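Local coordinates for protein amine Dehydrogenase (Pseudomonas putida, PDB 1JMX) that probably carries electrons through two covalently attached c-type hemes, as the heme-bearing alpha subunit of a quinohemoprotein amine dehydrogenase, at residues H104-R108 / N490-P494. Residues are numbered along the deposited sequence; the frame is centred on the assembly and turned at random.
Sequences HSGAR and NPPLP. With HEC (heme c), chain E.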
loop_
_atom_site.group_PDB
_atom_site.type_symbol
_atom_site.label_atom_id
_atom_site.label_comp_id
_atom_site.label_asym_id
_atom_site.label_seq_id
_atom_site.Cartn_x
_atom_site.Cartn_y
_atom_site.Cartn_z
ATOM N N HIS A 104 3.273 -0.956 5.000
ATOM C CA HIS A 104 2.530 -2.136 5.392
ATOM C C HIS A 104 2.023 -1.837 6.806
ATOM O O HIS A 104 2.304 -0.775 7.361
ATOM C CB HIS A 104 3.416 -3.395 5.365
ATOM C CG HIS A 104 4.738 -3.239 6.056
ATOM N ND1 HIS A 104 4.864 -3.126 7.423
ATOM C CD2 HIS A 104 5.995 -3.183 5.561
ATOM C CE1 HIS A 104 6.138 -3.005 7.741
ATOM N NE2 HIS A 104 6.848 -3.036 6.628
ATOM N N SER A 105 1.290 -2.773 7.389
ATOM C CA SER A 105 0.742 -2.592 8.726
ATOM C C SER A 105 1.814 -2.560 9.810
ATOM O O SER A 105 2.916 -3.064 9.620
ATOM C CB SER A 105 -0.240 -3.725 9.039
ATOM O OG SER A 105 0.443 -4.948 9.240
ATOM N N GLY A 106 1.486 -1.944 10.940
ATOM C CA GLY A 106 2.394 -1.903 12.066
ATOM C C GLY A 106 2.334 -3.242 12.784
ATOM O O GLY A 106 3.208 -3.552 13.586
ATOM N N ALA A 107 1.290 -4.028 12.507
ATOM C CA ALA A 107 1.110 -5.348 13.112
ATOM C C ALA A 107 2.156 -6.336 12.603
ATOM O O ALA A 107 2.538 -7.253 13.319
ATOM C CB ALA A 107 -0.282 -5.878 12.835
ATOM N N ARG A 108 2.598 -6.149 11.359
ATOM C CA ARG A 108 3.617 -6.997 10.739
ATOM C C ARG A 108 4.919 -6.885 11.542
ATOM O O ARG A 108 5.683 -7.838 11.655
ATOM C CB ARG A 108 3.851 -6.560 9.290
ATOM C CG ARG A 108 4.924 -7.345 8.562
ATOM C CD ARG A 108 5.223 -6.779 7.187
ATOM N NE ARG A 108 4.137 -7.001 6.242
ATOM C CZ ARG A 108 4.219 -6.763 4.938
ATOM N NH1 ARG A 108 5.340 -6.296 4.416
ATOM N NH2 ARG A 108 3.176 -6.973 4.155
ATOM N N ASN A 490 0.377 -8.990 -2.338
ATOM C CA ASN A 490 -0.489 -9.361 -1.225
ATOM C C ASN A 490 0.043 -10.550 -0.443
ATOM O O ASN A 490 -0.421 -11.670 -0.616
ATOM C CB ASN A 490 -1.893 -9.682 -1.743
ATOM C CG ASN A 490 -2.930 -8.650 -1.324
ATOM O OD1 ASN A 490 -3.616 -8.076 -2.178
ATOM N ND2 ASN A 490 -3.075 -8.431 -0.010
ATOM N N PRO A 491 1.036 -10.318 0.424
ATOM C CA PRO A 491 1.644 -11.362 1.249
ATOM C C PRO A 491 0.636 -11.819 2.319
ATOM O O PRO A 491 -0.407 -11.180 2.502
ATOM C CB PRO A 491 2.821 -10.631 1.894
ATOM C CG PRO A 491 3.047 -9.445 1.019
ATOM C CD PRO A 491 1.677 -9.020 0.679
ATOM N N PRO A 492 0.939 -12.926 3.033
ATOM C CA PRO A 492 0.122 -13.529 4.099
ATOM C C PRO A 492 -0.247 -12.556 5.219
ATOM O O PRO A 492 -1.299 -12.682 5.851
ATOM C CB PRO A 492 1.027 -14.637 4.617
ATOM C CG PRO A 492 1.701 -15.090 3.383
ATOM C CD PRO A 492 2.096 -13.788 2.736
ATOM N N LEU A 493 0.657 -11.621 5.490
ATOM C CA LEU A 493 0.447 -10.604 6.508
ATOM C C LEU A 493 0.402 -9.228 5.837
ATOM O O LEU A 493 1.238 -8.907 4.991
ATOM C CB LEU A 493 1.568 -10.653 7.554
ATOM C CG LEU A 493 1.646 -11.906 8.434
ATOM C CD1 LEU A 493 2.797 -11.806 9.413
ATOM C CD2 LEU A 493 0.340 -12.076 9.179
ATOM N N PRO A 494 -0.611 -8.414 6.173
ATOM C CA PRO A 494 -0.759 -7.071 5.603
ATOM C C PRO A 494 0.294 -6.085 6.121
ATOM O O PRO A 494 1.036 -6.423 7.071
ATOM C CB PRO A 494 -2.166 -6.677 6.037
ATOM C CG PRO A 494 -2.311 -7.359 7.360
ATOM C CD PRO A 494 -1.728 -8.725 7.086
ATOM O OXT PRO A 494 0.380 -4.981 5.549
HETATM FE FE HEC E . 8.853 -3.072 6.262
HETATM C CHA HEC E . 8.739 -6.212 5.125
HETATM C CHB HEC E . 9.590 -4.262 9.335
HETATM C CHC HEC E . 9.153 0.102 7.405
HETATM C CHD HEC E . 8.138 -1.896 3.121
HETATM N NA HEC E . 9.083 -4.844 7.058
HETATM C C1A HEC E . 8.995 -6.052 6.447
HETATM C C2A HEC E . 9.221 -7.136 7.361
HETATM C C3A HEC E . 9.445 -6.582 8.551
HETATM C C4A HEC E . 9.374 -5.159 8.357
HETATM C CMA HEC E . 9.741 -7.311 9.850
HETATM C CAA HEC E . 9.219 -8.605 7.001
HETATM C CBA HEC E . 10.669 -9.048 7.182
HETATM C CGA HEC E . 10.984 -10.487 6.863
HETATM O O1A HEC E . 10.122 -11.252 6.467
HETATM O O2A HEC E . 12.133 -10.848 7.005
HETATM N NB HEC E . 9.269 -2.259 7.982
HETATM C C1B HEC E . 9.559 -2.902 9.186
HETATM C C2B HEC E . 9.859 -2.011 10.255
HETATM C C3B HEC E . 9.767 -0.763 9.713
HETATM C C4B HEC E . 9.374 -0.921 8.308
HETATM C CMB HEC E . 10.233 -2.400 11.700
HETATM C CAB HEC E . 10.054 0.505 10.504
HETATM C CBB HEC E . 11.393 1.183 10.201
HETATM N NC HEC E . 8.654 -1.284 5.442
HETATM C C1C HEC E . 8.805 -0.066 6.068
HETATM C C2C HEC E . 8.570 1.026 5.170
HETATM C C3C HEC E . 8.273 0.488 3.984
HETATM C C4C HEC E . 8.342 -0.961 4.136
HETATM C CMC HEC E . 8.648 2.510 5.540
HETATM C CAC HEC E . 7.811 1.307 2.800
HETATM C CBC HEC E . 8.815 1.878 1.817
HETATM N ND HEC E . 8.517 -3.872 4.497
HETATM C C1D HEC E . 8.235 -3.268 3.289
HETATM C C2D HEC E . 8.072 -4.257 2.220
HETATM C C3D HEC E . 8.263 -5.471 2.850
HETATM C C4D HEC E . 8.515 -5.201 4.209
HETATM C CMD HEC E . 7.763 -3.971 0.753
HETATM C CAD HEC E . 8.245 -6.912 2.325
HETATM C CBD HEC E . 7.886 -7.126 0.893
HETATM C CGD HEC E . 6.433 -7.433 0.749
HETATM O O1D HEC E . 5.645 -7.027 1.634
HETATM O O2D HEC E . 6.055 -8.082 -0.251
#
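With CG anti to the backbone N (chi1 178°) and a bend at chi3 (-71°), R108 swings its guanidinium between the C-terminal residues L493 and P494 and a heme propionate. S105 holds OG between its own N and carbonyl carbon (chi1 71°), facing the P494 carboxylate. This is the proximal side of a cytochrome c heme site, where the CXXCH histidine H104 binds iron through NE2 at 2.0 Å, opposite H126, and the C-terminal tail, distant in sequence, docks behind it. Serine suits the start of a helix: its small OG takes the R108 N-H as a cap yet donates to P494 O at 2.7 Å, while S105 N grips P494 OXT at 3.0 Å. R108 NE reaches the same P494 O from the other face of the carboxylate, a longer bond of 3.3 Å. Arginine fits because its several N-H groups serve different acceptors: NH2 donates to L493 O, and NH1 to heme O1D at 2.9 Å. A leucine here would probably leave the propionate O1D and L493 O without their N-H donors and the terminal carboxylate without a nearby positive charge. P491 brings a compact apolar ring, its CG 4.0 Å from R108 NH2, beside the propionate. The H104 imidazole is steadied from two directions: R108 CD sits over its centre, 3.6 Å above the plane, and H104 ND1 donates to S105 O almost exactly within the ring plane.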